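PDB 6A7T: N-acetylglucosamine-specific lectin from Saxidomus purpuratus, which recognises N-acetylglucosamine through a C-type lectin domain, without needing calcium for the sugar binding itself. Local coordinates for residues A[61-65]-A[87-91]; A[39-43]-A[73-78]; A[83-87]-A[126-130]. All coordinates share one frame; numbering follows the deposited sequence.

Strand 37-43 lies near the N-terminal end and meets helix 68-78 in contact 2, closing a loop of about 30 residues. Between these two partners lies 61-65, the first half of contact 1. Its second half, 87-91, comes after the helix, so contacts 1 and 2 cross along the chain. Contact 3 opens at 83-87 and closes at 126-130. It follows contact 2 in series and shares Tyr87 with contact 1. Contact 2 ties the helix to the sheet of strand 37-43. Contact 1 joins the edge of that sheet to strand 86-94 of the second sheet. Contact 3 pairs strands within this second sheet. Ile78 of the helix packs on both Tyr87 and Tyr127, which brings contacts 2 and 3 together.

Contact 1: A[61-65]-A[87-91]; sequences ALVTV and YWIGG. With CA (calcium ion), chain C.
Leu62 lays its CB on the backbone of Gly90, with Leu62 CB only 3.4 Å from Gly90 CA, a tight carbon contact. Its two methyl groups reach on along the chain, CD1 toward the carbonyl oxygen of Ile89 and CD2 toward that of Trp88. Because Gly90 has no side chain to meet the carbonyl oxygens of Leu62 and Val63, the two backbones can come close: the CA atoms of Leu62 and Gly90 are 4.3 Å apart. Gly90 N gives a hydrogen bond to Val63 O at 2.8 Å. The bond is somewhat bent, 145° at the hydrogen. Gly90 is also the centre of an inverse gamma turn, the corner of strand 86-94. Here the edge of one sheet of the C-type lectin fold meets a strand of the other. Val63 has CG1 between its backbone N and carbonyl carbon (chi1 66°), which carries that methyl across to Ile89. Val63 CG1 and Ile89 CG2 are 3.5 Å apart, again a tight fit. Val63 CG2 goes to Tyr39 and Ile74 instead. The next residue, Thr64, brushes Gly90 O with CG2 and gives its own carbonyl oxygen to a calcium ion, Thr64 O to calcium 2.4 Å. Two waters and the carboxylates of Glu66, Glu70 and Glu153 also bind this calcium.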
loop_
_atom_site.group_PDB
_atom_site.type_symbol
_atom_site.label_atom_id
_atom_site.label_comp_id
_atom_site.label_asym_id
_atom_site.label_seq_id
_atom_site.Cartn_x
_atom_site.Cartn_y
_atom_site.Cartn_z
ATOM N N ALA A 61 10.408 -5.683 -10.061
ATOM C CA ALA A 61 10.464 -7.136 -10.253
ATOM C C ALA A 61 9.094 -7.610 -10.680
ATOM O O ALA A 61 8.126 -6.937 -10.439
ATOM C CB ALA A 61 10.873 -7.812 -8.967
ATOM N N LEU A 62 9.032 -8.777 -11.335
ATOM C CA LEU A 62 7.713 -9.338 -11.626
ATOM C C LEU A 62 6.919 -9.444 -10.306
ATOM O O LEU A 62 7.463 -9.781 -9.240
ATOM C CB LEU A 62 7.880 -10.706 -12.300
ATOM C CG LEU A 62 8.265 -10.726 -13.766
ATOM C CD1 LEU A 62 8.715 -12.121 -14.168
ATOM C CD2 LEU A 62 7.117 -10.231 -14.615
ATOM N N VAL A 63 5.613 -9.112 -10.385
ATOM C CA VAL A 63 4.740 -9.012 -9.249
ATOM C C VAL A 63 4.684 -10.311 -8.446
ATOM O O VAL A 63 4.638 -11.369 -8.998
ATOM C CB VAL A 63 3.331 -8.579 -9.685
ATOM C CG1 VAL A 63 2.654 -9.630 -10.541
ATOM C CG2 VAL A 63 2.492 -8.177 -8.482
ATOM N N THR A 64 4.697 -10.176 -7.124
ATOM C CA THR A 64 4.484 -11.306 -6.207
ATOM C C THR A 64 3.193 -10.999 -5.442
ATOM O O THR A 64 2.930 -9.867 -5.183
ATOM C CB THR A 64 5.699 -11.469 -5.303
ATOM O OG1 THR A 64 5.818 -10.252 -4.583
ATOM C CG2 THR A 64 6.931 -11.741 -6.127
ATOM N N VAL A 65 2.357 -12.038 -5.228
ATOM C CA VAL A 65 0.953 -11.827 -4.787
ATOM C C VAL A 65 0.762 -12.507 -3.431
ATOM O O VAL A 65 0.486 -13.707 -3.379
ATOM C CB VAL A 65 -0.062 -12.313 -5.828
ATOM C CG1 VAL A 65 -1.487 -11.899 -5.426
ATOM C CG2 VAL A 65 0.280 -11.810 -7.228
ATOM N N TYR A 87 -1.014 -12.833 -18.326
ATOM C CA TYR A 87 0.087 -11.935 -17.963
ATOM C C TYR A 87 1.086 -12.734 -17.131
ATOM O O TYR A 87 0.688 -13.332 -16.168
ATOM C CB TYR A 87 -0.408 -10.754 -17.126
ATOM C CG TYR A 87 -1.224 -9.719 -17.848
ATOM C CD1 TYR A 87 -2.548 -9.955 -18.150
ATOM C CD2 TYR A 87 -0.691 -8.486 -18.176
ATOM C CE1 TYR A 87 -3.334 -8.993 -18.773
ATOM C CE2 TYR A 87 -1.458 -7.515 -18.808
ATOM C CZ TYR A 87 -2.787 -7.773 -19.110
ATOM O OH TYR A 87 -3.569 -6.849 -19.775
ATOM N N TRP A 88 2.376 -12.590 -17.440
ATOM C CA TRP A 88 3.414 -13.198 -16.574
ATOM C C TRP A 88 3.493 -12.517 -15.213
ATOM O O TRP A 88 3.434 -11.261 -15.138
ATOM C CB TRP A 88 4.792 -13.122 -17.248
ATOM C CG TRP A 88 4.889 -13.942 -18.501
ATOM C CD1 TRP A 88 5.274 -13.485 -19.710
ATOM C CD2 TRP A 88 4.544 -15.330 -18.692
ATOM N NE1 TRP A 88 5.272 -14.493 -20.637
ATOM C CE2 TRP A 88 4.802 -15.618 -20.049
ATOM C CE3 TRP A 88 4.077 -16.347 -17.852
ATOM C CZ2 TRP A 88 4.634 -16.891 -20.598
ATOM C CZ3 TRP A 88 3.896 -17.606 -18.397
ATOM C CH2 TRP A 88 4.161 -17.851 -19.748
ATOM N N ILE A 89 3.739 -13.323 -14.170
ATOM C CA ILE A 89 3.940 -12.836 -12.808
ATOM C C ILE A 89 5.180 -13.515 -12.206
ATOM O O ILE A 89 5.755 -14.383 -12.802
ATOM C CB ILE A 89 2.703 -13.020 -11.924
ATOM C CG1 ILE A 89 2.341 -14.498 -11.711
ATOM C CG2 ILE A 89 1.544 -12.246 -12.510
ATOM C CD1 ILE A 89 1.194 -14.728 -10.729
ATOM N N GLY A 90 5.567 -13.021 -11.065
ATOM C CA GLY A 90 6.854 -13.322 -10.417
ATOM C C GLY A 90 6.799 -14.589 -9.583
ATOM O O GLY A 90 7.254 -14.578 -8.435
ATOM N N GLY A 91 6.313 -15.681 -10.182
ATOM C CA GLY A 91 6.381 -17.013 -9.519
ATOM C C GLY A 91 6.837 -18.062 -10.489
ATOM O O GLY A 91 6.632 -18.009 -11.695
HETATM CA CA CA C . 3.247 -7.966 -3.770
HETATM O O HOH W 1 2.706 -6.618 -1.766
HETATM O O HOH W 2 5.523 -7.711 -2.800
#

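Contact 2: A[39-43]-A[73-78]; sequences YLFDE and FIRGVI
Phe41 leaves strand 37-43 with its CB directed at helix 68-78. With CG anti to the carbonyl carbon (chi1 -63°), the ring turns one face to Val77. Val77 CG1 sits 3.6 Å from the centroid of the Phe41 ring, almost on the ring normal, a CH-pi contact. Farther out, Phe41 CD2 meets Ile78 CG2 at 3.7 Å. The next atom, Phe41 CE2, has Ile74 CG2 at the ring edge, 4.2 Å away. At the tip, Phe41 CZ touches Val77 CB at 3.7 Å and, at the ring edge, Phe73 CE2 at 4.0 Å. Phe73 also serves Tyr39. Its edge points at the Tyr39 face in an edge-to-face pair, centroids 4.9 Å apart and planes at 55°. The closest atoms are Phe73 CE2 and Tyr39 CD1, 3.6 Å apart. This is helix-on-sheet packing in the C-type lectin fold. Phe41 also touches Ile151 of the neighbouring strand 148-154. The Tyr39 hydroxyl hydrogen-bonds to Glu70, a calcium ligand. Tyr39 is thus a second-shell residue, tying this packing to the metal site. No hydrogen bond joins 39-43 to 73-78; strand and helix are held together by apolar side chains and by the faces and edges of the rings.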
loop_
_atom_site.group_PDB
_atom_site.type_symbol
_atom_site.label_atom_id
_atom_site.label_comp_id
_atom_site.label_asym_id
_atom_site.label_seq_id
_atom_site.Cartn_x
_atom_site.Cartn_y
_atom_site.Cartn_z
ATOM N N TYR A 39 2.782 -0.469 -9.608
ATOM C CA TYR A 39 2.659 -1.557 -10.569
ATOM C C TYR A 39 2.645 -1.029 -12.000
ATOM O O TYR A 39 1.950 -0.052 -12.326
ATOM C CB TYR A 39 1.354 -2.298 -10.344
ATOM C CG TYR A 39 1.209 -2.909 -8.972
ATOM C CD1 TYR A 39 0.848 -2.137 -7.871
ATOM C CD2 TYR A 39 1.433 -4.260 -8.762
ATOM C CE1 TYR A 39 0.754 -2.685 -6.592
ATOM C CE2 TYR A 39 1.240 -4.835 -7.519
ATOM C CZ TYR A 39 0.960 -4.038 -6.420
ATOM O OH TYR A 39 0.803 -4.663 -5.213
ATOM N N LEU A 40 3.288 -1.827 -12.882
ATOM C CA LEU A 40 3.254 -1.594 -14.320
ATOM C C LEU A 40 2.655 -2.826 -14.984
ATOM O O LEU A 40 3.225 -3.915 -14.867
ATOM C CB LEU A 40 4.687 -1.376 -14.819
ATOM C CG LEU A 40 4.810 -1.132 -16.338
ATOM C CD1 LEU A 40 4.119 0.136 -16.751
ATOM C CD2 LEU A 40 6.255 -1.085 -16.764
ATOM N N PHE A 41 1.525 -2.637 -15.674
ATOM C CA PHE A 41 0.897 -3.653 -16.486
ATOM C C PHE A 41 1.424 -3.467 -17.905
ATOM O O PHE A 41 0.878 -2.650 -18.668
ATOM C CB PHE A 41 -0.624 -3.554 -16.326
ATOM C CG PHE A 41 -1.095 -3.809 -14.919
ATOM C CD1 PHE A 41 -1.065 -2.796 -13.963
ATOM C CD2 PHE A 41 -1.617 -5.051 -14.538
ATOM C CE1 PHE A 41 -1.526 -3.018 -12.669
ATOM C CE2 PHE A 41 -2.046 -5.272 -13.242
ATOM C CZ PHE A 41 -2.015 -4.258 -12.311
ATOM N N ASP A 42 2.566 -4.087 -18.160
ATOM C CA ASP A 42 3.293 -3.803 -19.390
ATOM C C ASP A 42 2.776 -4.694 -20.525
ATOM O O ASP A 42 2.716 -5.908 -20.380
ATOM C CB ASP A 42 4.796 -3.944 -19.207
ATOM C CG ASP A 42 5.541 -3.253 -20.351
ATOM O OD1 ASP A 42 5.670 -1.996 -20.335
ATOM O OD2 ASP A 42 5.914 -3.941 -21.285
ATOM N N GLU A 43 2.465 -4.072 -21.665
ATOM C CA GLU A 43 1.780 -4.767 -22.735
ATOM C C GLU A 43 2.738 -5.242 -23.823
ATOM O O GLU A 43 2.285 -5.846 -24.826
ATOM C CB GLU A 43 0.699 -3.852 -23.274
ATOM C CG GLU A 43 -0.359 -3.598 -22.223
ATOM C CD GLU A 43 -1.600 -2.925 -22.752
ATOM O OE1 GLU A 43 -1.484 -2.287 -23.831
ATOM O OE2 GLU A 43 -2.654 -3.065 -22.101
ATOM N N PHE A 73 -6.890 -6.489 -6.552
ATOM C CA PHE A 73 -6.424 -5.333 -7.220
ATOM C C PHE A 73 -5.979 -5.728 -8.625
ATOM O O PHE A 73 -6.347 -5.102 -9.593
ATOM C CB PHE A 73 -5.277 -4.656 -6.453
ATOM C CG PHE A 73 -4.495 -3.698 -7.293
ATOM C CD1 PHE A 73 -5.054 -2.499 -7.713
ATOM C CD2 PHE A 73 -3.206 -4.025 -7.710
ATOM C CE1 PHE A 73 -4.347 -1.632 -8.545
ATOM C CE2 PHE A 73 -2.506 -3.157 -8.530
ATOM C CZ PHE A 73 -3.063 -1.962 -8.927
ATOM N N ILE A 74 -5.108 -6.744 -8.732
ATOM C CA ILE A 74 -4.541 -7.114 -10.032
ATOM C C ILE A 74 -5.673 -7.533 -10.966
ATOM O O ILE A 74 -5.707 -7.102 -12.121
ATOM C CB ILE A 74 -3.479 -8.205 -9.865
ATOM C CG1 ILE A 74 -2.257 -7.652 -9.134
ATOM C CG2 ILE A 74 -3.128 -8.816 -11.208
ATOM C CD1 ILE A 74 -1.332 -8.696 -8.571
ATOM N N ARG A 75 -6.580 -8.378 -10.456
ATOM C CA ARG A 75 -7.677 -8.866 -11.260
ATOM C C ARG A 75 -8.498 -7.678 -11.766
ATOM O O ARG A 75 -8.961 -7.698 -12.912
ATOM C CB ARG A 75 -8.522 -9.871 -10.491
ATOM C CG ARG A 75 -9.573 -10.519 -11.389
ATOM C CD ARG A 75 -10.373 -11.573 -10.674
ATOM N NE ARG A 75 -9.566 -12.703 -10.279
ATOM C CZ ARG A 75 -9.016 -12.894 -9.095
ATOM N NH1 ARG A 75 -9.295 -12.126 -8.067
ATOM N NH2 ARG A 75 -8.155 -13.896 -8.979
ATOM N N GLY A 76 -8.718 -6.694 -10.889
ATOM C CA GLY A 76 -9.464 -5.453 -11.265
ATOM C C GLY A 76 -8.924 -4.764 -12.502
ATOM O O GLY A 76 -9.709 -4.299 -13.339
ATOM N N VAL A 77 -7.595 -4.694 -12.645
ATOM C CA VAL A 77 -6.964 -4.076 -13.781
ATOM C C VAL A 77 -7.051 -5.006 -14.999
ATOM O O VAL A 77 -7.577 -4.605 -16.066
ATOM C CB VAL A 77 -5.504 -3.680 -13.463
ATOM C CG1 VAL A 77 -4.821 -3.059 -14.671
ATOM C CG2 VAL A 77 -5.439 -2.710 -12.287
ATOM N N ILE A 78 -6.566 -6.249 -14.888
ATOM C CA ILE A 78 -6.404 -7.060 -16.096
ATOM C C ILE A 78 -7.774 -7.509 -16.655
ATOM O O ILE A 78 -7.900 -7.696 -17.842
ATOM C CB ILE A 78 -5.410 -8.214 -15.850
ATOM C CG1 ILE A 78 -5.909 -9.236 -14.839
ATOM C CG2 ILE A 78 -4.084 -7.607 -15.458
ATOM C CD1 ILE A 78 -4.880 -10.258 -14.465
#

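Contact 3: A[83-87]-A[126-130]; sequences AFHYY and DYLNY
His85 gives its carbonyl oxygen to Asn129 N, and this begins an antiparallel pairing of two strands. Asn129 N to His85 O is 2.8 Å and fairly straight, 162° at the hydrogen. Tyr87 and Tyr127 form the hydrogen-bonded pair: Tyr87 N to Tyr127 O is 3.0 Å, and Tyr127 N to Tyr87 O is also 3.0 Å. Tyr127 O also takes a weaker CA-H...O contact from Tyr86 CA at 3.0 Å. Tyr86 and Leu128 are the non-hydrogen-bonded pair, with Tyr86 CB and Leu128 CD1 4.0 Å apart on one face. Asp126 OD2 lies beside Tyr86 CB and the ring atom Tyr86 CD2. One water bridges the segments at the His85 end: it accepts from Asn129 ND2 at 3.0 Å, lies in the His85 ring plane 2.8 Å from His85 ND1, and donates to Phe84 O. Asn129 CG stands opposite the backbone N (chi1 -176°), carrying ND2 there. The Tyr127 hydroxyl hydrogen-bonds to the Asp71 carboxylate, and that of Tyr86 weakly to Lys147 O. On the other face of the sheet, Tyr87 and Tyr127 pack under helix 68-78. Beyond strand 124-130 runs strand 136-140, where Asp126 pairs by backbone with Asn138, an N-acetylglucosamine-binding residue.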
loop_
_atom_site.group_PDB
_atom_site.type_symbol
_atom_site.label_atom_id
_atom_site.label_comp_id
_atom_site.label_asym_id
_atom_site.label_seq_id
_atom_site.Cartn_x
_atom_site.Cartn_y
_atom_site.Cartn_z
ATOM N N ALA A 83 -7.690 -7.569 -24.757
ATOM C CA ALA A 83 -6.659 -7.856 -25.776
ATOM C C ALA A 83 -5.821 -9.065 -25.358
ATOM O O ALA A 83 -5.387 -9.859 -26.182
ATOM C CB ALA A 83 -5.753 -6.679 -25.974
ATOM N N PHE A 84 -5.528 -9.142 -24.055
ATOM C CA PHE A 84 -4.629 -10.169 -23.534
ATOM C C PHE A 84 -5.376 -11.124 -22.613
ATOM O O PHE A 84 -6.187 -10.694 -21.797
ATOM C CB PHE A 84 -3.490 -9.521 -22.742
ATOM C CG PHE A 84 -2.626 -8.629 -23.581
ATOM C CD1 PHE A 84 -1.833 -9.147 -24.588
ATOM C CD2 PHE A 84 -2.669 -7.264 -23.410
ATOM C CE1 PHE A 84 -1.045 -8.334 -25.375
ATOM C CE2 PHE A 84 -1.927 -6.438 -24.230
ATOM C CZ PHE A 84 -1.115 -6.971 -25.209
ATOM N N HIS A 85 -5.036 -12.426 -22.701
ATOM C CA HIS A 85 -5.698 -13.455 -21.909
ATOM C C HIS A 85 -4.772 -14.029 -20.825
ATOM O O HIS A 85 -5.184 -14.860 -20.063
ATOM C CB HIS A 85 -6.225 -14.599 -22.825
ATOM C CG HIS A 85 -6.997 -14.080 -24.002
ATOM N ND1 HIS A 85 -8.074 -13.205 -23.856
ATOM C CD2 HIS A 85 -6.848 -14.280 -25.336
ATOM C CE1 HIS A 85 -8.541 -12.874 -25.045
ATOM N NE2 HIS A 85 -7.828 -13.540 -25.977
ATOM N N TYR A 86 -3.500 -13.608 -20.805
ATOM C CA TYR A 86 -2.595 -14.009 -19.722
ATOM C C TYR A 86 -1.522 -12.934 -19.559
ATOM O O TYR A 86 -1.220 -12.219 -20.492
ATOM C CB TYR A 86 -1.925 -15.363 -19.985
ATOM C CG TYR A 86 -0.932 -15.419 -21.120
ATOM C CD1 TYR A 86 -1.311 -15.578 -22.445
ATOM C CD2 TYR A 86 0.423 -15.380 -20.858
ATOM C CE1 TYR A 86 -0.374 -15.628 -23.472
ATOM C CE2 TYR A 86 1.363 -15.442 -21.870
ATOM C CZ TYR A 86 0.974 -15.566 -23.185
ATOM O OH TYR A 86 1.973 -15.612 -24.130
ATOM N N TYR A 87 -1.014 -12.833 -18.326
ATOM C CA TYR A 87 0.087 -11.935 -17.963
ATOM C C TYR A 87 1.086 -12.734 -17.131
ATOM O O TYR A 87 0.688 -13.332 -16.168
ATOM C CB TYR A 87 -0.408 -10.754 -17.126
ATOM C CG TYR A 87 -1.224 -9.719 -17.848
ATOM C CD1 TYR A 87 -2.548 -9.955 -18.150
ATOM C CD2 TYR A 87 -0.691 -8.486 -18.176
ATOM C CE1 TYR A 87 -3.334 -8.993 -18.773
ATOM C CE2 TYR A 87 -1.458 -7.515 -18.808
ATOM C CZ TYR A 87 -2.787 -7.773 -19.110
ATOM O OH TYR A 87 -3.569 -6.849 -19.775
ATOM N N ASP A 126 1.542 -17.389 -14.547
ATOM C CA ASP A 126 0.780 -16.276 -15.099
ATOM C C ASP A 126 -0.562 -16.143 -14.375
ATOM O O ASP A 126 -0.954 -17.005 -13.621
ATOM C CB ASP A 126 0.638 -16.419 -16.609
ATOM C CG ASP A 126 -0.133 -17.616 -17.135
ATOM O OD1 ASP A 126 -0.885 -18.198 -16.360
ATOM O OD2 ASP A 126 0.001 -17.869 -18.350
ATOM N N TYR A 127 -1.218 -14.991 -14.560
ATOM C CA TYR A 127 -2.697 -14.887 -14.485
ATOM C C TYR A 127 -3.175 -15.301 -15.863
ATOM O O TYR A 127 -2.681 -14.799 -16.847
ATOM C CB TYR A 127 -3.163 -13.461 -14.170
ATOM C CG TYR A 127 -3.193 -13.133 -12.711
ATOM C CD1 TYR A 127 -4.307 -13.345 -11.905
ATOM C CD2 TYR A 127 -2.069 -12.582 -12.100
ATOM C CE1 TYR A 127 -4.305 -13.030 -10.557
ATOM C CE2 TYR A 127 -2.036 -12.323 -10.744
ATOM C CZ TYR A 127 -3.157 -12.528 -9.952
ATOM O OH TYR A 127 -3.116 -12.261 -8.608
ATOM N N LEU A 128 -4.203 -16.153 -15.921
ATOM C CA LEU A 128 -4.778 -16.592 -17.175
ATOM C C LEU A 128 -6.297 -16.428 -17.107
ATOM O O LEU A 128 -6.862 -16.645 -16.025
ATOM C CB LEU A 128 -4.446 -18.084 -17.331
ATOM C CG LEU A 128 -5.062 -18.814 -18.520
ATOM C CD1 LEU A 128 -4.613 -18.281 -19.869
ATOM C CD2 LEU A 128 -4.801 -20.320 -18.417
ATOM N N ASN A 129 -6.874 -16.080 -18.256
ATOM C CA ASN A 129 -8.333 -16.080 -18.446
ATOM C C ASN A 129 -8.657 -17.003 -19.606
ATOM O O ASN A 129 -8.569 -16.619 -20.774
ATOM C CB ASN A 129 -8.808 -14.659 -18.692
ATOM C CG ASN A 129 -10.308 -14.574 -18.797
ATOM O OD1 ASN A 129 -11.012 -15.231 -18.036
ATOM N ND2 ASN A 129 -10.751 -13.740 -19.711
ATOM N N TYR A 130 -8.981 -18.245 -19.274
ATOM C CA TYR A 130 -9.296 -19.231 -20.292
ATOM C C TYR A 130 -10.073 -20.396 -19.667
ATOM O O TYR A 130 -9.650 -21.041 -18.703
ATOM C CB TYR A 130 -8.045 -19.714 -21.034
ATOM C CG TYR A 130 -8.345 -20.664 -22.173
ATOM C CD1 TYR A 130 -9.154 -20.282 -23.228
ATOM C CD2 TYR A 130 -7.863 -21.960 -22.165
ATOM C CE1 TYR A 130 -9.463 -21.154 -24.257
ATOM C CE2 TYR A 130 -8.156 -22.847 -23.189
ATOM C CZ TYR A 130 -8.966 -22.448 -24.232
ATOM O OH TYR A 130 -9.257 -23.326 -25.247
HETATM O O HOH W 3 -9.211 -12.006 -21.640
#